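Local coordinates for hypothetical protein, similar to alpha-acetolactate decarboxylase (PDB 1XV2) that probably decarboxylates alpha-acetolactate to acetoin and binds a zinc ion, at residues S113-R127 with H189-Q203. Residues are numbered along the deposited sequence; the frame is centred on the assembly and turned at random.
Sequences SAVKIYGTFKHMHVR and HVLDFEVDDVVVEIQ. With ZN (zinc ion), chain E.
Phe121 fills the inner angle where two antiparallel strands bend together. Val198 sets CG1 over one face of its ring, 4.2 Å from the centroid. CE of selenomethionine Met124 covers the opposite face near the rim. Bends at chi2 and chi3 curl that methyl against Phe193 CB. Val195 CG1 closes in obliquely, 3.6 Å from Phe121 CE1. Ile117 CG2 meets Val198 CG2 at 3.7 Å.

Gly119 sits at the bend, its CA against Val198 CG1, with backbone angles (phi 151°, psi -147°) suited to glycine. Three classic bulges take up the curvature. At one, Asp196 N and Asp197 N both reach Thr120 O from the same face of its plane.

On the outer side, Leu191 CB makes a CH-pi contact over the centre of the His125 ring, while His125 NE2 bonds Glu148. One water joins His123, His125 and Asp192 OD2.

The Arg127 guanidinium lies flat on the His189 imidazole, centres 3.9 Å apart and planes at 25°. His189 ND1 binds the zinc at 2.3 Å, together with His176, His178 and three waters. Arg127 NH2 donates to one of these waters at 3.0 Å; NE forms a salt bridge with Glu48 and NH1 hydrogen-bonds Gln146. The stack, the ND1-zinc bond and a hydrogen bond from His189 NE2 to Glu237 OXT probably limit the ring's rotation. The arginine's positive charge would probably make the zinc-bound water it holds more acidic.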
loop_
_atom_site.group_PDB
_atom_site.type_symbol
_atom_site.label_atom_id
_atom_site.label_comp_id
_atom_site.label_asym_id
_atom_site.label_seq_id
_atom_site.Cartn_x
_atom_site.Cartn_y
_atom_site.Cartn_z
ATOM N N SER A 113 -10.176 7.369 0.024
ATOM C CA SER A 113 -11.603 7.666 0.095
ATOM C C SER A 113 -12.262 7.326 -1.232
ATOM O O SER A 113 -11.601 7.251 -2.267
ATOM C CB SER A 113 -11.840 9.145 0.421
ATOM O OG SER A 113 -11.262 9.985 -0.563
ATOM N N ALA A 114 -13.568 7.109 -1.195
ATOM C CA ALA A 114 -14.318 6.786 -2.393
ATOM C C ALA A 114 -15.337 7.888 -2.635
ATOM O O ALA A 114 -15.836 8.494 -1.690
ATOM C CB ALA A 114 -15.026 5.448 -2.223
ATOM N N VAL A 115 -15.643 8.147 -3.901
ATOM C CA VAL A 115 -16.613 9.173 -4.236
ATOM C C VAL A 115 -17.606 8.698 -5.274
ATOM O O VAL A 115 -17.314 7.827 -6.097
ATOM C CB VAL A 115 -15.940 10.449 -4.789
ATOM C CG1 VAL A 115 -14.959 10.999 -3.774
ATOM C CG2 VAL A 115 -15.244 10.143 -6.103
ATOM N N LYS A 116 -18.790 9.287 -5.220
ATOM C CA LYS A 116 -19.846 8.977 -6.159
ATOM C C LYS A 116 -20.514 10.310 -6.444
ATOM O O LYS A 116 -20.976 10.989 -5.528
ATOM C CB LYS A 116 -20.849 7.993 -5.553
ATOM C CG LYS A 116 -21.879 7.505 -6.556
ATOM C CD LYS A 116 -22.779 6.424 -5.983
ATOM C CE LYS A 116 -23.729 5.901 -7.051
ATOM N NZ LYS A 116 -24.595 4.792 -6.559
ATOM N N ILE A 117 -20.528 10.691 -7.714
ATOM C CA ILE A 117 -21.122 11.949 -8.146
ATOM C C ILE A 117 -22.178 11.603 -9.184
ATOM O O ILE A 117 -21.844 11.184 -10.290
ATOM C CB ILE A 117 -20.054 12.862 -8.782
ATOM C CG1 ILE A 117 -18.913 13.087 -7.786
ATOM C CG2 ILE A 117 -20.683 14.184 -9.207
ATOM C CD1 ILE A 117 -17.675 13.716 -8.387
ATOM N N TYR A 118 -23.449 11.767 -8.824
ATOM C CA TYR A 118 -24.542 11.435 -9.733
ATOM C C TYR A 118 -25.481 12.600 -10.022
ATOM O O TYR A 118 -25.868 13.334 -9.117
ATOM C CB TYR A 118 -25.369 10.274 -9.173
ATOM C CG TYR A 118 -26.553 9.954 -10.050
ATOM C CD1 TYR A 118 -26.385 9.268 -11.254
ATOM C CD2 TYR A 118 -27.827 10.431 -9.733
ATOM C CE1 TYR A 118 -27.450 9.073 -12.128
ATOM C CE2 TYR A 118 -28.900 10.244 -10.601
ATOM C CZ TYR A 118 -28.705 9.568 -11.797
ATOM O OH TYR A 118 -29.755 9.417 -12.678
ATOM N N GLY A 119 -25.863 12.739 -11.287
ATOM C CA GLY A 119 -26.761 13.809 -11.685
ATOM C C GLY A 119 -26.522 14.220 -13.125
ATOM O O GLY A 119 -26.172 13.386 -13.964
ATOM N N THR A 120 -26.708 15.503 -13.416
ATOM C CA THR A 120 -26.500 16.015 -14.763
ATOM C C THR A 120 -25.157 16.738 -14.874
ATOM O O THR A 120 -24.736 17.441 -13.957
ATOM C CB THR A 120 -27.626 16.985 -15.168
ATOM O OG1 THR A 120 -27.721 18.036 -14.199
ATOM C CG2 THR A 120 -28.959 16.251 -15.249
ATOM N N PHE A 121 -24.485 16.556 -16.003
ATOM C CA PHE A 121 -23.192 17.187 -16.229
ATOM C C PHE A 121 -23.247 18.061 -17.460
ATOM O O PHE A 121 -23.615 17.597 -18.541
ATOM C CB PHE A 121 -22.117 16.120 -16.411
ATOM C CG PHE A 121 -21.886 15.289 -15.187
ATOM C CD1 PHE A 121 -20.961 15.686 -14.225
ATOM C CD2 PHE A 121 -22.623 14.128 -14.975
ATOM C CE1 PHE A 121 -20.771 14.934 -13.064
ATOM C CE2 PHE A 121 -22.440 13.371 -13.816
ATOM C CZ PHE A 121 -21.512 13.776 -12.860
ATOM N N LYS A 122 -22.886 19.330 -17.294
ATOM C CA LYS A 122 -22.888 20.270 -18.407
ATOM C C LYS A 122 -21.861 19.819 -19.428
ATOM O O LYS A 122 -22.077 19.925 -20.632
ATOM C CB LYS A 122 -22.533 21.677 -17.923
ATOM C CG LYS A 122 -23.395 22.171 -16.784
ATOM C CD LYS A 122 -23.126 23.637 -16.478
ATOM C CE LYS A 122 -23.561 24.522 -17.636
ATOM N NZ LYS A 122 -23.451 25.973 -17.303
ATOM N N HIS A 123 -20.739 19.309 -18.932
ATOM C CA HIS A 123 -19.664 18.845 -19.795
ATOM C C HIS A 123 -19.024 17.576 -19.228
ATOM O O HIS A 123 -18.845 17.449 -18.022
ATOM C CB HIS A 123 -18.612 19.950 -19.934
ATOM C CG HIS A 123 -17.419 19.559 -20.750
ATOM N ND1 HIS A 123 -17.517 19.130 -22.057
ATOM C CD2 HIS A 123 -16.098 19.552 -20.450
ATOM C CE1 HIS A 123 -16.307 18.876 -22.526
ATOM N NE2 HIS A 123 -15.429 19.125 -21.571
HETATM N N MSE A 124 -18.698 16.635 -20.105
HETATM C CA MSE A 124 -18.061 15.389 -19.693
HETATM C C MSE A 124 -17.011 15.054 -20.743
HETATM O O MSE A 124 -17.290 15.079 -21.939
HETATM C CB MSE A 124 -19.100 14.260 -19.579
HETATM C CG MSE A 124 -18.542 12.906 -19.135
HETATM SE SE MSE A 124 -17.551 12.912 -17.470
HETATM C CE MSE A 124 -18.990 13.298 -16.239
ATOM N N HIS A 125 -15.801 14.757 -20.283
ATOM C CA HIS A 125 -14.687 14.434 -21.165
ATOM C C HIS A 125 -13.984 13.178 -20.649
ATOM O O HIS A 125 -13.426 13.184 -19.556
ATOM C CB HIS A 125 -13.711 15.619 -21.196
ATOM C CG HIS A 125 -12.516 15.411 -22.074
ATOM N ND1 HIS A 125 -11.552 16.380 -22.254
ATOM C CD2 HIS A 125 -12.121 14.348 -22.813
ATOM C CE1 HIS A 125 -10.616 15.923 -23.067
ATOM N NE2 HIS A 125 -10.938 14.692 -23.420
ATOM N N VAL A 126 -14.014 12.106 -21.436
ATOM C CA VAL A 126 -13.380 10.852 -21.034
ATOM C C VAL A 126 -12.493 10.273 -22.123
ATOM O O VAL A 126 -12.518 10.716 -23.274
ATOM C CB VAL A 126 -14.429 9.754 -20.707
ATOM C CG1 VAL A 126 -15.409 10.243 -19.658
ATOM C CG2 VAL A 126 -15.164 9.343 -21.977
ATOM N N ARG A 127 -11.708 9.271 -21.744
ATOM C CA ARG A 127 -10.862 8.566 -22.686
ATOM C C ARG A 127 -11.190 7.092 -22.513
ATOM O O ARG A 127 -11.703 6.680 -21.469
ATOM C CB ARG A 127 -9.367 8.822 -22.419
ATOM C CG ARG A 127 -8.818 8.317 -21.087
ATOM C CD ARG A 127 -8.423 6.835 -21.115
ATOM N NE ARG A 127 -7.950 6.379 -19.805
ATOM C CZ ARG A 127 -6.774 6.696 -19.271
ATOM N NH1 ARG A 127 -5.922 7.472 -19.931
ATOM N NH2 ARG A 127 -6.456 6.259 -18.057
ATOM N N HIS A 189 -12.731 6.782 -18.627
ATOM C CA HIS A 189 -11.878 7.369 -17.599
ATOM C C HIS A 189 -12.033 8.886 -17.735
ATOM O O HIS A 189 -11.717 9.449 -18.781
ATOM C CB HIS A 189 -10.425 6.957 -17.856
ATOM C CG HIS A 189 -9.434 7.591 -16.930
ATOM N ND1 HIS A 189 -9.078 7.030 -15.722
ATOM C CD2 HIS A 189 -8.699 8.721 -17.050
ATOM C CE1 HIS A 189 -8.161 7.784 -15.142
ATOM N NE2 HIS A 189 -7.914 8.818 -15.927
ATOM N N VAL A 190 -12.525 9.539 -16.684
ATOM C CA VAL A 190 -12.752 10.984 -16.714
ATOM C C VAL A 190 -11.476 11.824 -16.740
ATOM O O VAL A 190 -10.598 11.669 -15.889
ATOM C CB VAL A 190 -13.605 11.435 -15.504
ATOM C CG1 VAL A 190 -13.781 12.957 -15.517
ATOM C CG2 VAL A 190 -14.963 10.749 -15.548
ATOM N N LEU A 191 -11.389 12.713 -17.728
ATOM C CA LEU A 191 -10.246 13.609 -17.884
ATOM C C LEU A 191 -10.657 15.007 -17.446
ATOM O O LEU A 191 -9.837 15.788 -16.969
ATOM C CB LEU A 191 -9.792 13.664 -19.346
ATOM C CG LEU A 191 -9.218 12.390 -19.965
ATOM C CD1 LEU A 191 -8.842 12.659 -21.419
ATOM C CD2 LEU A 191 -8.001 11.939 -19.169
ATOM N N ASP A 192 -11.938 15.314 -17.613
ATOM C CA ASP A 192 -12.460 16.620 -17.239
ATOM C C ASP A 192 -13.984 16.574 -17.248
ATOM O O ASP A 192 -14.583 15.719 -17.910
ATOM C CB ASP A 192 -11.942 17.679 -18.224
ATOM C CG ASP A 192 -12.348 19.094 -17.848
ATOM O OD1 ASP A 192 -12.514 19.385 -16.645
ATOM O OD2 ASP A 192 -12.482 19.927 -18.769
ATOM N N PHE A 193 -14.607 17.480 -16.498
ATOM C CA PHE A 193 -16.061 17.541 -16.439
ATOM C C PHE A 193 -16.555 18.810 -15.757
ATOM O O PHE A 193 -15.804 19.506 -15.068
ATOM C CB PHE A 193 -16.617 16.312 -15.704
ATOM C CG PHE A 193 -16.335 16.304 -14.230
ATOM C CD1 PHE A 193 -17.285 16.765 -13.323
ATOM C CD2 PHE A 193 -15.112 15.852 -13.746
ATOM C CE1 PHE A 193 -17.019 16.775 -11.955
ATOM C CE2 PHE A 193 -14.836 15.860 -12.379
ATOM C CZ PHE A 193 -15.791 16.323 -11.482
ATOM N N GLU A 194 -17.831 19.106 -15.971
ATOM C CA GLU A 194 -18.468 20.265 -15.366
ATOM C C GLU A 194 -19.851 19.821 -14.906
ATOM O O GLU A 194 -20.665 19.369 -15.714
ATOM C CB GLU A 194 -18.584 21.403 -16.382
ATOM C CG GLU A 194 -19.379 22.600 -15.879
ATOM C CD GLU A 194 -19.293 23.796 -16.814
ATOM O OE1 GLU A 194 -19.599 23.634 -18.016
ATOM O OE2 GLU A 194 -18.923 24.896 -16.346
ATOM N N VAL A 195 -20.112 19.934 -13.609
ATOM C CA VAL A 195 -21.402 19.527 -13.070
ATOM C C VAL A 195 -22.487 20.578 -13.272
ATOM O O VAL A 195 -22.226 21.778 -13.196
ATOM C CB VAL A 195 -21.308 19.223 -11.560
ATOM C CG1 VAL A 195 -20.348 18.067 -11.321
ATOM C CG2 VAL A 195 -20.854 20.471 -10.804
ATOM N N ASP A 196 -23.701 20.119 -13.559
ATOM C CA ASP A 196 -24.831 21.022 -13.718
ATOM C C ASP A 196 -25.541 20.954 -12.376
ATOM O O ASP A 196 -25.595 21.929 -11.630
ATOM C CB ASP A 196 -25.781 20.543 -14.818
ATOM C CG ASP A 196 -26.936 21.507 -15.048
ATOM O OD1 ASP A 196 -27.498 22.018 -14.056
ATOM O OD2 ASP A 196 -27.290 21.752 -16.217
ATOM N N ASP A 197 -26.072 19.774 -12.075
ATOM C CA ASP A 197 -26.766 19.535 -10.818
ATOM C C ASP A 197 -26.494 18.085 -10.436
ATOM O O ASP A 197 -26.920 17.162 -11.136
ATOM C CB ASP A 197 -28.269 19.760 -10.984
ATOM C CG ASP A 197 -28.989 19.862 -9.654
ATOM O OD1 ASP A 197 -28.796 18.978 -8.793
ATOM O OD2 ASP A 197 -29.755 20.829 -9.472
ATOM N N VAL A 198 -25.775 17.888 -9.337
ATOM C CA VAL A 198 -25.434 16.544 -8.887
ATOM C C VAL A 198 -25.440 16.400 -7.375
ATOM O O VAL A 198 -25.580 17.377 -6.639
ATOM C CB VAL A 198 -24.026 16.134 -9.362
ATOM C CG1 VAL A 198 -23.954 16.149 -10.880
ATOM C CG2 VAL A 198 -22.993 17.078 -8.764
ATOM N N VAL A 199 -25.286 15.158 -6.927
ATOM C CA VAL A 199 -25.217 14.837 -5.508
ATOM C C VAL A 199 -23.880 14.123 -5.331
ATOM O O VAL A 199 -23.533 13.248 -6.124
ATOM C CB VAL A 199 -26.355 13.883 -5.075
ATOM C CG1 VAL A 199 -26.152 13.450 -3.626
ATOM C CG2 VAL A 199 -27.700 14.572 -5.239
ATOM N N VAL A 200 -23.126 14.508 -4.310
ATOM C CA VAL A 200 -21.833 13.895 -4.053
ATOM C C VAL A 200 -21.858 13.043 -2.789
ATOM O O VAL A 200 -22.279 13.502 -1.724
ATOM C CB VAL A 200 -20.721 14.960 -3.889
ATOM C CG1 VAL A 200 -19.382 14.280 -3.637
ATOM C CG2 VAL A 200 -20.648 15.843 -5.133
ATOM N N GLU A 201 -21.401 11.802 -2.920
ATOM C CA GLU A 201 -21.331 10.880 -1.792
ATOM C C GLU A 201 -19.871 10.509 -1.563
ATOM O O GLU A 201 -19.144 10.188 -2.508
ATOM C CB GLU A 201 -22.148 9.618 -2.074
ATOM C CG GLU A 201 -23.646 9.844 -2.065
ATOM C CD GLU A 201 -24.414 8.630 -2.541
ATOM O OE1 GLU A 201 -24.330 8.307 -3.746
ATOM O OE2 GLU A 201 -25.097 7.994 -1.714
ATOM N N ILE A 202 -19.441 10.561 -0.309
ATOM C CA ILE A 202 -18.065 10.234 0.036
ATOM C C ILE A 202 -18.006 9.139 1.094
ATOM O O ILE A 202 -18.915 9.003 1.918
ATOM C CB ILE A 202 -17.319 11.465 0.595
ATOM C CG1 ILE A 202 -17.385 12.620 -0.400
ATOM C CG2 ILE A 202 -15.863 11.114 0.865
ATOM C CD1 ILE A 202 -16.706 13.887 0.095
ATOM N N GLN A 203 -16.931 8.358 1.056
ATOM C CA GLN A 203 -16.708 7.298 2.028
ATOM C C GLN A 203 -15.224 7.303 2.374
ATOM O O GLN A 203 -14.375 7.193 1.489
ATOM C CB GLN A 203 -17.099 5.935 1.459
ATOM C CG GLN A 203 -16.912 4.799 2.459
ATOM C CD GLN A 203 -17.237 3.434 1.885
ATOM O OE1 GLN A 203 -17.255 2.438 2.607
ATOM N NE2 GLN A 203 -17.490 3.379 0.581
HETATM ZN ZN ZN E . -8.824 4.808 -15.153
HETATM O O HOH W 1 -21.428 26.091 -15.125
HETATM O O HOH W 2 -12.217 19.038 -21.598
HETATM O O HOH W 3 -8.166 3.908 -17.310
HETATM O O HOH W 4 -6.386 4.342 -15.506
HETATM O O HOH W 5 -7.897 2.514 -15.289
#